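Local structure of SusD/RagB family nutrient-binding outer membrane lipoprotein (Bacteroides vulgatus, 4F7A) at residues E275-S280 / W371-A376. The protein probably binds glycans, possibly mucin O-glycans, at the cell surface as a SusD-like outer membrane lipoprotein of a nutrient uptake system. Residues are numbered along the deposited sequence; the frame is centred on the assembly and turned at random.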
loop_
_atom_site.group_PDB
_atom_site.type_symbol
_atom_site.label_atom_id
_atom_site.label_comp_id
_atom_site.label_asym_id
_atom_site.label_seq_id
_atom_site.Cartn_x
_atom_site.Cartn_y
_atom_site.Cartn_z
ATOM N N GLU A 275 -9.425 21.006 6.662
ATOM C CA GLU A 275 -10.509 20.899 7.644
ATOM C C GLU A 275 -11.272 19.620 7.384
ATOM O O GLU A 275 -12.496 19.602 7.285
ATOM C CB GLU A 275 -11.414 22.153 7.615
ATOM C CG GLU A 275 -10.624 23.411 7.995
ATOM C CD GLU A 275 -11.498 24.645 8.249
ATOM O OE1 GLU A 275 -12.373 24.951 7.423
ATOM O OE2 GLU A 275 -11.276 25.323 9.262
ATOM N N ASP A 276 -10.512 18.542 7.259
ATOM C CA ASP A 276 -11.029 17.291 6.731
ATOM C C ASP A 276 -11.786 16.562 7.835
ATOM O O ASP A 276 -11.231 16.311 8.905
ATOM C CB ASP A 276 -9.867 16.457 6.200
ATOM C CG ASP A 276 -10.295 15.337 5.318
ATOM O OD1 ASP A 276 -11.153 14.518 5.748
ATOM O OD2 ASP A 276 -9.740 15.251 4.191
ATOM N N PRO A 277 -13.050 16.186 7.569
ATOM C CA PRO A 277 -13.815 15.501 8.619
ATOM C C PRO A 277 -13.311 14.107 8.943
ATOM O O PRO A 277 -13.772 13.510 9.927
ATOM C CB PRO A 277 -15.227 15.419 8.051
ATOM C CG PRO A 277 -15.075 15.520 6.619
ATOM C CD PRO A 277 -13.820 16.326 6.328
ATOM N N ARG A 278 -12.387 13.566 8.141
ATOM C CA ARG A 278 -11.790 12.287 8.495
ATOM C C ARG A 278 -10.716 12.426 9.601
ATOM O O ARG A 278 -10.281 11.412 10.172
ATOM C CB ARG A 278 -11.198 11.611 7.262
ATOM C CG ARG A 278 -12.231 11.150 6.245
ATOM C CD ARG A 278 -11.624 10.893 4.870
ATOM N NE ARG A 278 -11.206 12.112 4.171
ATOM C CZ ARG A 278 -10.902 12.155 2.865
ATOM N NH1 ARG A 278 -10.969 11.062 2.109
ATOM N NH2 ARG A 278 -10.528 13.294 2.306
ATOM N N ILE A 279 -10.281 13.654 9.892
ATOM C CA ILE A 279 -9.163 13.859 10.814
ATOM C C ILE A 279 -9.406 13.176 12.190
ATOM O O ILE A 279 -8.518 12.507 12.716
ATOM C CB ILE A 279 -8.796 15.367 10.948
ATOM C CG1 ILE A 279 -7.406 15.525 11.584
ATOM C CG2 ILE A 279 -9.852 16.145 11.717
ATOM C CD1 ILE A 279 -6.810 16.960 11.504
ATOM N N SER A 280 -10.604 13.321 12.750
ATOM C CA SER A 280 -10.886 12.805 14.104
ATOM C C SER A 280 -11.272 11.327 14.056
ATOM O O SER A 280 -11.326 10.657 15.077
ATOM C CB SER A 280 -12.005 13.595 14.799
ATOM O OG SER A 280 -13.274 13.394 14.200
ATOM N N TRP A 371 -15.790 5.771 5.843
ATOM C CA TRP A 371 -15.392 6.128 7.203
ATOM C C TRP A 371 -16.515 6.720 8.030
ATOM O O TRP A 371 -16.337 6.957 9.207
ATOM C CB TRP A 371 -14.201 7.103 7.157
ATOM C CG TRP A 371 -12.970 6.461 6.626
ATOM C CD1 TRP A 371 -12.392 6.664 5.408
ATOM C CD2 TRP A 371 -12.188 5.458 7.277
ATOM N NE1 TRP A 371 -11.300 5.858 5.263
ATOM C CE2 TRP A 371 -11.147 5.105 6.394
ATOM C CE3 TRP A 371 -12.273 4.810 8.512
ATOM C CZ2 TRP A 371 -10.173 4.157 6.719
ATOM C CZ3 TRP A 371 -11.300 3.860 8.832
ATOM C CH2 TRP A 371 -10.264 3.552 7.928
ATOM N N GLY A 372 -17.669 6.960 7.424
ATOM C CA GLY A 372 -18.810 7.578 8.128
ATOM C C GLY A 372 -18.629 9.084 8.313
ATOM O O GLY A 372 -19.142 9.669 9.275
ATOM N N ALA A 373 -17.918 9.716 7.392
ATOM C CA ALA A 373 -17.585 11.143 7.517
ATOM C C ALA A 373 -18.646 12.054 6.911
ATOM O O ALA A 373 -18.519 13.286 6.946
ATOM C CB ALA A 373 -16.208 11.417 6.887
ATOM N N GLY A 374 -19.702 11.454 6.366
ATOM C CA GLY A 374 -20.818 12.218 5.819
ATOM C C GLY A 374 -20.660 12.499 4.333
ATOM O O GLY A 374 -20.029 11.728 3.579
ATOM N N ASP A 375 -21.277 13.593 3.906
ATOM C CA ASP A 375 -21.315 13.979 2.503
ATOM C C ASP A 375 -20.115 14.898 2.184
ATOM O O ASP A 375 -19.722 15.745 2.995
ATOM C CB ASP A 375 -22.642 14.691 2.194
ATOM C CG ASP A 375 -22.789 15.041 0.734
ATOM O OD1 ASP A 375 -23.231 14.164 -0.053
ATOM O OD2 ASP A 375 -22.469 16.213 0.370
ATOM N N ALA A 376 -19.536 14.721 1.001
ATOM C CA ALA A 376 -18.301 15.456 0.620
ATOM C C ALA A 376 -18.554 16.692 -0.271
ATOM O O ALA A 376 -17.610 17.347 -0.708
ATOM C CB ALA A 376 -17.319 14.495 -0.083
#
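The indole of Trp371 meets Arg278 obliquely, CD1 lying 4.3 Å from CD of the arginine chain. Tyr282 packs edge-to-face with the same indole. The guanidinium of Arg278 has the carboxylate of Asp276 at its edge, in plane. It grips that carboxylate side-on. NE of Arg278 donates to OD1 of Asp276 over 2.9 Å, almost straight at 176°. NH2 of Arg278 reaches OD2 of Asp276 at 2.8 Å, tilted a little from the guanidinium plane. Both oxygens use their syn lone pairs. The anti lone pair of OD1 takes the backbone N of Arg278, a capping bond at the turn into helix 279-282. OD1 thus accepts from both the backbone and the side chain of Arg278. The chain of Arg278 bends at CG-CD (chi3 -71°), which folds the guanidinium back onto Asp276. CG of Arg278 lies 4.0 Å from CB of Ala373. CG of Pro277 comes within 4.3 Å of CB of Ala373, and CB and CG of Pro277 both lie 4.1 Å from O of Ala373. No hydrogen bond crosses between the segments, so this is mainly apolar packing beside an internal salt bridge. Cutting Arg278 back to an alanine is likely to leave the buried Asp276 carboxylate without its charged mate and open a gap beside Ala373 and Trp371. NH1 also bonds to Ser367 of helix 356-371, and NH2 to Gln426 of helix 416-431. Within the mainly helical, TPR-like SusD fold, the contact joins the turn between helices 265-273 and 279-282 to the C-terminal end of helix 356-371, closed by a Schellman motif at Gly372.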